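Local coordinates for polysaccharide deacetylase (Bacillus cereus, PDB 4HD5), which probably removes acetyl groups from a polysaccharide by hydrolysing carbon-nitrogen (amide) bonds with the help of a bound zinc ion, at residues Met148-Asp153 with Lys161-Ser166; Tyr233-Asn238 with Ala266-Leu271. All blocks are in the same frame, centred on the assembly; numbering follows the deposited sequence.

Contact 1 (Met148-Asp153 with Lys161-Ser166); sequences MYHAID and KDLFVS. With ACT (acetate ion), chain C.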
ATOM      1  N   MET A 148       0.699 -10.552   6.431  1.00  4.38           N
ATOM      2  CA  MET A 148       1.791 -11.062   7.238  1.00  4.84           C
ATOM      3  C   MET A 148       1.920 -12.553   6.978  1.00  4.56           C
ATOM      4  O   MET A 148       1.049 -13.327   7.360  1.00  4.52           O
ATOM      5  CB  MET A 148       1.536 -10.818   8.732  1.00  5.90           C
ATOM      6  CG  MET A 148       2.604 -11.415   9.646  1.00  6.99           C
ATOM      7  SD  MET A 148       2.379 -10.998  11.393  1.00  9.82           S
ATOM      8  CE  MET A 148       0.681 -11.437  11.645  1.00  9.12           C
ATOM      9  N   TYR A 149       3.017 -12.932   6.334  1.00  4.24           N
ATOM     10  CA  TYR A 149       3.410 -14.324   6.209  1.00  4.33           C
ATOM     11  C   TYR A 149       4.636 -14.535   7.084  1.00  4.55           C
ATOM     12  O   TYR A 149       5.304 -13.576   7.484  1.00  4.29           O
ATOM     13  CB  TYR A 149       3.765 -14.652   4.757  1.00  4.16           C
ATOM     14  CG  TYR A 149       2.591 -14.724   3.806  1.00  4.04           C
ATOM     15  CD1 TYR A 149       1.853 -15.896   3.669  1.00  4.18           C
ATOM     16  CD2 TYR A 149       2.255 -13.648   3.007  1.00  3.83           C
ATOM     17  CE1 TYR A 149       0.798 -15.976   2.784  1.00  4.25           C
ATOM     18  CE2 TYR A 149       1.206 -13.717   2.116  1.00  3.90           C
ATOM     19  CZ  TYR A 149       0.472 -14.876   2.015  1.00  4.12           C
ATOM     20  OH  TYR A 149      -0.570 -14.936   1.130  1.00  4.18           O
ATOM     21  N   HIS A 150       4.932 -15.786   7.389  1.00  5.18           N
ATOM     22  CA  HIS A 150       6.208 -16.128   8.004  1.00  5.75           C
ATOM     23  C   HIS A 150       6.922 -17.151   7.138  1.00  5.81           C
ATOM     24  O   HIS A 150       7.710 -16.770   6.283  1.00  6.27           O
ATOM     25  CB  HIS A 150       6.016 -16.640   9.428  1.00  6.45           C
ATOM     26  CG  HIS A 150       5.859 -15.558  10.437  1.00  7.25           C
ATOM     27  ND1 HIS A 150       4.665 -14.915  10.655  1.00  7.77           N
ATOM     28  CD2 HIS A 150       6.745 -15.014  11.305  1.00  7.97           C
ATOM     29  CE1 HIS A 150       4.814 -14.017  11.610  1.00  7.95           C
ATOM     30  NE2 HIS A 150       6.068 -14.057  12.023  1.00  8.45           N
ATOM     31  N   ALA A 151       6.627 -18.435   7.347  1.00  5.82           N
ATOM     32  CA  ALA A 151       7.274 -19.527   6.638  1.00  5.91           C
ATOM     33  C   ALA A 151       6.425 -20.041   5.482  1.00  5.88           C
ATOM     34  O   ALA A 151       5.228 -20.243   5.627  1.00  5.67           O
ATOM     35  CB  ALA A 151       7.553 -20.668   7.608  1.00  6.41           C
ATOM     36  N   ILE A 152       7.061 -20.279   4.341  1.00  5.96           N
ATOM     37  CA  ILE A 152       6.388 -20.901   3.202  1.00  6.21           C
ATOM     38  C   ILE A 152       6.975 -22.290   3.011  1.00  6.67           C
ATOM     39  O   ILE A 152       8.030 -22.451   2.387  1.00  6.74           O
ATOM     40  CB  ILE A 152       6.534 -20.051   1.921  1.00  6.26           C
ATOM     41  CG1 ILE A 152       5.959 -18.638   2.135  1.00  5.97           C
ATOM     42  CG2 ILE A 152       5.909 -20.764   0.725  1.00  6.70           C
ATOM     43  CD1 ILE A 152       4.494 -18.571   2.541  1.00  5.97           C
ATOM     44  N   ASP A 153       6.301 -23.284   3.588  1.00  6.84           N
ATOM     45  CA  ASP A 153       6.699 -24.682   3.453  1.00  7.42           C
ATOM     46  C   ASP A 153       5.561 -25.573   3.922  1.00  7.53           C
ATOM     47  O   ASP A 153       4.659 -25.132   4.638  1.00  7.20           O
ATOM     48  CB  ASP A 153       7.963 -24.955   4.288  1.00  7.68           C
ATOM     49  CG  ASP A 153       8.800 -26.126   3.774  1.00  8.56           C
ATOM     50  OD1 ASP A 153       8.401 -26.839   2.812  1.00  9.40           O
ATOM     51  OD2 ASP A 153       9.873 -26.339   4.385  1.00  8.75           O
ATOM     52  N   LYS A 161       3.145 -24.338  14.005  1.00 10.14           N
ATOM     53  CA  LYS A 161       2.288 -24.832  12.916  1.00 10.64           C
ATOM     54  C   LYS A 161       1.574 -23.693  12.208  1.00  9.91           C
ATOM     55  O   LYS A 161       1.583 -23.601  10.975  1.00  8.86           O
ATOM     56  CB  LYS A 161       1.248 -25.839  13.436  1.00 12.00           C
ATOM     57  CG  LYS A 161       0.581 -26.652  12.333  1.00 13.42           C
ATOM     58  CD  LYS A 161      -0.532 -27.590  12.803  1.00 14.91           C
ATOM     59  CE  LYS A 161      -0.142 -28.430  14.014  1.00 16.52           C
ATOM     60  NZ  LYS A 161      -1.047 -29.607  14.208  1.00 18.37           N
ATOM     61  N   ASP A 162       0.964 -22.814  12.990  1.00  9.82           N
ATOM     62  CA  ASP A 162       0.139 -21.751  12.412  1.00  9.67           C
ATOM     63  C   ASP A 162       0.911 -20.780  11.525  1.00  9.16           C
ATOM     64  O   ASP A 162       0.306 -20.073  10.710  1.00  9.18           O
ATOM     65  CB  ASP A 162      -0.612 -20.974  13.498  1.00 10.09           C
ATOM     66  CG  ASP A 162      -1.718 -20.108  12.916  1.00 10.42           C
ATOM     67  OD1 ASP A 162      -2.561 -20.663  12.187  1.00 11.41           O
ATOM     68  OD2 ASP A 162      -1.723 -18.883  13.141  1.00 10.59           O
ATOM     69  N   LEU A 163       2.233 -20.745  11.677  1.00  8.89           N
ATOM     70  CA  LEU A 163       3.101 -19.836  10.916  1.00  8.75           C
ATOM     71  C   LEU A 163       3.563 -20.400   9.560  1.00  8.15           C
ATOM     72  O   LEU A 163       4.302 -19.737   8.840  1.00  8.56           O
ATOM     73  CB  LEU A 163       4.340 -19.450  11.752  1.00  9.50           C
ATOM     74  CG  LEU A 163       4.291 -18.185  12.633  1.00 10.04           C
ATOM     75  CD1 LEU A 163       2.917 -17.901  13.208  1.00 10.48           C
ATOM     76  CD2 LEU A 163       5.339 -18.248  13.743  1.00 10.34           C
ATOM     77  N   PHE A 164       3.129 -21.607   9.219  1.00  7.37           N
ATOM     78  CA  PHE A 164       3.523 -22.251   7.977  1.00  7.07           C
ATOM     79  C   PHE A 164       2.391 -22.257   6.984  1.00  6.65           C
ATOM     80  O   PHE A 164       1.317 -22.769   7.278  1.00  7.07           O
ATOM     81  CB  PHE A 164       3.981 -23.680   8.239  1.00  7.39           C
ATOM     82  CG  PHE A 164       5.392 -23.746   8.702  1.00  7.41           C
ATOM     83  CD1 PHE A 164       5.706 -23.415  10.006  1.00  7.42           C
ATOM     84  CD2 PHE A 164       6.418 -24.061   7.820  1.00  7.63           C
ATOM     85  CE1 PHE A 164       7.016 -23.448  10.451  1.00  7.44           C
ATOM     86  CE2 PHE A 164       7.734 -24.080   8.251  1.00  7.56           C
ATOM     87  CZ  PHE A 164       8.030 -23.778   9.573  1.00  7.49           C
ATOM     88  N   VAL A 165       2.632 -21.670   5.820  1.00  5.98           N
ATOM     89  CA  VAL A 165       1.681 -21.717   4.714  1.00  5.76           C
ATOM     90  C   VAL A 165       2.335 -22.521   3.597  1.00  5.84           C
ATOM     91  O   VAL A 165       3.463 -22.222   3.188  1.00  5.50           O
ATOM     92  CB  VAL A 165       1.321 -20.294   4.230  1.00  5.43           C
ATOM     93  CG1 VAL A 165       0.528 -20.347   2.932  1.00  5.55           C
ATOM     94  CG2 VAL A 165       0.547 -19.539   5.316  1.00  5.34           C
ATOM     95  N   SER A 166       1.643 -23.559   3.120  1.00  6.04           N
ATOM     96  CA  SER A 166       2.218 -24.457   2.132  1.00  6.36           C
ATOM     97  C   SER A 166       2.477 -23.722   0.829  1.00  6.22           C
ATOM     98  O   SER A 166       1.800 -22.754   0.518  1.00  5.87           O
ATOM     99  CB  SER A 166       1.299 -25.657   1.871  1.00  6.89           C
ATOM    100  OG  SER A 166       0.070 -25.249   1.279  1.00  6.90           O
TER
HETATM  101  C   ACT C 402       7.232 -12.032  14.868  1.00 24.79           C
HETATM  102  O   ACT C 402       8.050 -11.751  15.763  1.00 23.07           O
HETATM  103  OXT ACT C 402       7.596 -12.505  13.762  1.00 21.96           O
HETATM  104  CH3 ACT C 402       5.778 -11.796  15.156  1.00 25.58           C
HETATM  105  O   HOH W   1       3.380 -17.971   6.642  1.00  5.18           O
HETATM  106  O   HOH W   2       2.160 -25.643   5.702  1.00  6.21           O
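A short two-stranded parallel ladder, set just past the end of barrel strand 146-149 in this polysaccharide deacetylase (NodB) fold, pairs A151 with F164. A151 N donates to L163 O at 3.1 Å, and V165 N returns an almost straight bond to A151 O (3.0 Å, 175° at the hydrogen), so A151 is held through both its N-H and its carbonyl. The third link, D153 N to V165 O, is bent and weak. Small and apolar, A151 lets its methyl sit squarely over the middle of the F164 ring, with CB 3.5 Å from the ring centroid, a CH-pi contact; Y155 meets the same ring edge-to-face. I152 and V165 run next to each other on the side turned to helix 167-179, I152 CD1 4.0 Å from V165 CB, and touch its F170 and Q173 respectively. H150 precedes the ladder. Its CG lies beside the backbone N (chi1 -82°), which brings one imidazole face against L163: CG of the leucine stands over that face towards the rim, 4.0 Å from the ring centroid. A water takes the H150 N-H within hydrogen-bonding distance of L163 O. Imidazole suits this place because it offers a flat face for the leucine and a polar edge for the acetate beside the zinc ion: H150 NE2 donates to acetate OXT at 2.8 Å.

Contact 2 (Tyr233-Asn238 with Ala266-Leu271); sequences YMIVDN and ATHADL. With ZN (zinc ion), chain B.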
ATOM      1  N   TYR A 233      11.183  -8.902   6.115  1.00  3.60           N
ATOM      2  CA  TYR A 233      11.789  -8.310   7.318  1.00  3.54           C
ATOM      3  C   TYR A 233      12.855  -9.233   7.899  1.00  3.63           C
ATOM      4  O   TYR A 233      12.542 -10.261   8.484  1.00  3.69           O
ATOM      5  CB  TYR A 233      10.730  -8.031   8.361  1.00  3.29           C
ATOM      6  CG  TYR A 233       9.680  -7.028   7.965  1.00  3.19           C
ATOM      7  CD1 TYR A 233       9.969  -5.676   7.893  1.00  3.23           C
ATOM      8  CD2 TYR A 233       8.374  -7.427   7.726  1.00  3.05           C
ATOM      9  CE1 TYR A 233       8.992  -4.754   7.575  1.00  3.20           C
ATOM     10  CE2 TYR A 233       7.396  -6.517   7.401  1.00  3.03           C
ATOM     11  CZ  TYR A 233       7.707  -5.181   7.337  1.00  3.14           C
ATOM     12  OH  TYR A 233       6.714  -4.279   7.028  1.00  3.23           O
ATOM     13  N   MET A 234      14.120  -8.861   7.740  1.00  3.81           N
ATOM     14  CA  MET A 234      15.239  -9.717   8.128  1.00  4.04           C
ATOM     15  C   MET A 234      15.753  -9.481   9.553  1.00  3.97           C
ATOM     16  O   MET A 234      15.961  -8.343   9.966  1.00  3.79           O
ATOM     17  CB  MET A 234      16.396  -9.480   7.160  1.00  4.45           C
ATOM     18  CG  MET A 234      17.565 -10.426   7.347  1.00  4.88           C
ATOM     19  SD  MET A 234      17.227 -12.064   6.683  1.00  5.37           S
ATOM     20  CE  MET A 234      18.422 -13.032   7.600  1.00  5.59           C
ATOM     21  N   ILE A 235      15.973 -10.565  10.289  1.00  4.02           N
ATOM     22  CA  ILE A 235      16.724 -10.494  11.542  1.00  4.26           C
ATOM     23  C   ILE A 235      18.186 -10.331  11.135  1.00  4.69           C
ATOM     24  O   ILE A 235      18.815 -11.284  10.665  1.00  4.82           O
ATOM     25  CB  ILE A 235      16.554 -11.748  12.426  1.00  4.25           C
ATOM     26  CG1 ILE A 235      15.084 -11.928  12.843  1.00  4.08           C
ATOM     27  CG2 ILE A 235      17.448 -11.641  13.655  1.00  4.43           C
ATOM     28  CD1 ILE A 235      14.795 -13.250  13.532  1.00  4.12           C
ATOM     29  N   VAL A 236      18.722  -9.123  11.303  1.00  4.95           N
ATOM     30  CA  VAL A 236      19.948  -8.750  10.602  1.00  5.53           C
ATOM     31  C   VAL A 236      21.178  -9.557  11.032  1.00  6.07           C
ATOM     32  O   VAL A 236      22.010  -9.915  10.190  1.00  6.10           O
ATOM     33  CB  VAL A 236      20.215  -7.236  10.676  1.00  5.68           C
ATOM     34  CG1 VAL A 236      21.507  -6.893   9.962  1.00  6.18           C
ATOM     35  CG2 VAL A 236      19.042  -6.470  10.064  1.00  5.48           C
ATOM     36  N   ASP A 237      21.284  -9.880  12.317  1.00  6.49           N
ATOM     37  CA  ASP A 237      22.428 -10.670  12.784  1.00  7.28           C
ATOM     38  C   ASP A 237      22.299 -12.154  12.446  1.00  7.48           C
ATOM     39  O   ASP A 237      23.221 -12.925  12.714  1.00  7.78           O
ATOM     40  CB  ASP A 237      22.693 -10.493  14.291  1.00  7.73           C
ATOM     41  CG  ASP A 237      23.260  -9.113  14.637  1.00  8.41           C
ATOM     42  OD1 ASP A 237      23.552  -8.311  13.722  1.00  9.10           O
ATOM     43  OD2 ASP A 237      23.410  -8.820  15.837  1.00  9.10           O
ATOM     44  N   ASN A 238      21.184 -12.557  11.849  1.00  7.35           N
ATOM     45  CA  ASN A 238      21.059 -13.927  11.344  1.00  7.91           C
ATOM     46  C   ASN A 238      21.435 -14.095   9.879  1.00  8.50           C
ATOM     47  O   ASN A 238      21.381 -15.208   9.356  1.00  8.88           O
ATOM     48  CB  ASN A 238      19.653 -14.465  11.562  1.00  7.61           C
ATOM     49  CG  ASN A 238      19.463 -15.048  12.941  1.00  7.75           C
ATOM     50  OD1 ASN A 238      20.411 -15.176  13.717  1.00  8.52           O
ATOM     51  ND2 ASN A 238      18.242 -15.430  13.245  1.00  7.59           N
ATOM     52  N   ALA A 266      18.150  -6.270  14.996  1.00  4.65           N
ATOM     53  CA  ALA A 266      19.405  -6.996  14.832  1.00  4.99           C
ATOM     54  C   ALA A 266      19.292  -8.411  15.343  1.00  5.04           C
ATOM     55  O   ALA A 266      19.783  -9.347  14.702  1.00  4.93           O
ATOM     56  CB  ALA A 266      20.542  -6.285  15.539  1.00  5.35           C
ATOM     57  N   THR A 267      18.648  -8.555  16.504  1.00  5.23           N
ATOM     58  CA  THR A 267      18.671  -9.810  17.229  1.00  5.47           C
ATOM     59  C   THR A 267      17.277 -10.319  17.543  1.00  5.50           C
ATOM     60  O   THR A 267      17.143 -11.296  18.269  1.00  5.89           O
ATOM     61  CB  THR A 267      19.492  -9.687  18.541  1.00  5.81           C
ATOM     62  OG1 THR A 267      18.822  -8.831  19.471  1.00  5.88           O
ATOM     63  CG2 THR A 267      20.896  -9.143  18.247  1.00  6.09           C
ATOM     64  N   HIS A 268      16.253  -9.703  16.953  1.00  5.43           N
ATOM     65  CA  HIS A 268      14.857 -10.049  17.228  1.00  5.51           C
ATOM     66  C   HIS A 268      14.553  -9.701  18.688  1.00  5.40           C
ATOM     67  O   HIS A 268      14.001 -10.494  19.433  1.00  5.42           O
ATOM     68  CB  HIS A 268      14.591 -11.533  16.914  1.00  5.99           C
ATOM     69  CG  HIS A 268      13.175 -11.826  16.540  1.00  6.76           C
ATOM     70  ND1 HIS A 268      12.397 -12.728  17.235  1.00  7.79           N
ATOM     71  CD2 HIS A 268      12.393 -11.344  15.547  1.00  6.92           C
ATOM     72  CE1 HIS A 268      11.201 -12.795  16.675  1.00  8.00           C
ATOM     73  NE2 HIS A 268      11.174 -11.967  15.649  1.00  7.30           N
ATOM     74  N   ALA A 269      14.926  -8.488  19.084  1.00  5.28           N
ATOM     75  CA  ALA A 269      14.811  -8.066  20.474  1.00  5.40           C
ATOM     76  C   ALA A 269      13.362  -7.760  20.849  1.00  5.28           C
ATOM     77  O   ALA A 269      12.561  -7.374  20.009  1.00  4.98           O
ATOM     78  CB  ALA A 269      15.675  -6.844  20.725  1.00  5.62           C
ATOM     79  N   ASP A 270      13.056  -7.943  22.135  1.00  5.41           N
ATOM     80  CA  ASP A 270      11.778  -7.575  22.696  1.00  5.50           C
ATOM     81  C   ASP A 270      11.879  -6.075  23.034  1.00  5.72           C
ATOM     82  O   ASP A 270      12.343  -5.694  24.100  1.00  6.02           O
ATOM     83  CB  ASP A 270      11.526  -8.444  23.930  1.00  5.73           C
ATOM     84  CG  ASP A 270      10.068  -8.469  24.355  1.00  5.93           C
ATOM     85  OD1 ASP A 270       9.299  -7.577  23.947  1.00  5.87           O
ATOM     86  OD2 ASP A 270       9.698  -9.388  25.112  1.00  6.03           O
ATOM     87  N   LEU A 271      11.458  -5.236  22.102  1.00  5.60           N
ATOM     88  CA  LEU A 271      11.835  -3.817  22.127  1.00  5.92           C
ATOM     89  C   LEU A 271      11.469  -3.020  23.397  1.00  6.61           C
ATOM     90  O   LEU A 271      12.279  -2.213  23.858  1.00  6.82           O
ATOM     91  CB  LEU A 271      11.350  -3.095  20.865  1.00  5.64           C
ATOM     92  CG  LEU A 271      12.160  -3.424  19.595  1.00  5.25           C
ATOM     93  CD1 LEU A 271      11.535  -2.757  18.383  1.00  5.03           C
ATOM     94  CD2 LEU A 271      13.616  -3.021  19.738  1.00  5.46           C
TER
HETATM   95 ZN    ZN B 401       9.829 -12.198  13.764  1.00 15.94          ZN
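A266, I235 and D237 bury the most surface here, and the carbonyl oxygen of A266 is where they converge. D237 N donates to A266 O at 2.9 Å, arriving in the carbonyl plane on a lone pair, with 156° at the hydrogen. I235 crowds the same oxygen, its CG2 3.4 Å from A266 O. The small A266 methyl lets the D237 carboxylate approach closely, A266 CB 3.8 Å from D237 OD2, while the A266 N-H is bonded to E280 of helix 277-292. The D237 and T267 side chains run alongside one another, D237 OD2 3.5 Å from T267 CG2. The threonine suits this exposed edge by having two different branches, for its methyl meets the aspartate while its hydroxyl OG1 is hydrogen-bonded to E280.

Segment 233-238 holds the end of barrel strand 230-234 and the 3-10 turn after it; 266-271 is loop, a little beyond the neighbouring parallel strand 259-263, and carries the last histidine of the Asp-His-His zinc site of this deacetylase family. H268 NE2 binds the zinc ion at 2.3 Å, and D206 and H264 supply the other protein ligands. I235 serves as the apolar neighbour of that histidine. With CG1 beside the backbone N (chi1 -62°) and the chain extended beyond it, the longer branch crosses H268 obliquely, and I235 CD1 ends 3.7 Å from H268 CD2; CG1 also nears the histidine CB. Branching at CB suits this place, for it sends CG2 to touch the A266 carbonyl and CD1 to lie against the imidazole without competing for the metal. H268 CG lies anti to the backbone N (chi1 -153°), carrying NE2 to the zinc ion.

Overall arrangement
Contact 1 and contact 2 lie on different loops at the mouth of the same parallel barrel sheet, strand 199-206, which carries D206, running between strands 146-149 and 230-234. Their centres are 19 Å apart and their nearest atoms about 7 Å, so they do not touch; the zinc site and the acetate join them. Acetate OXT is itself 2.3 Å from the zinc ion, so H150 of contact 1, its side chain about 5 Å from the metal and about 4 Å from that of D206, is second-shell and reaches zinc through this shared oxygen, whereas H268 of contact 2 is first-shell. The acetate, probably from the crystallisation liquor, also accepts from F303 N and lies about 3 Å from the H268 side chain.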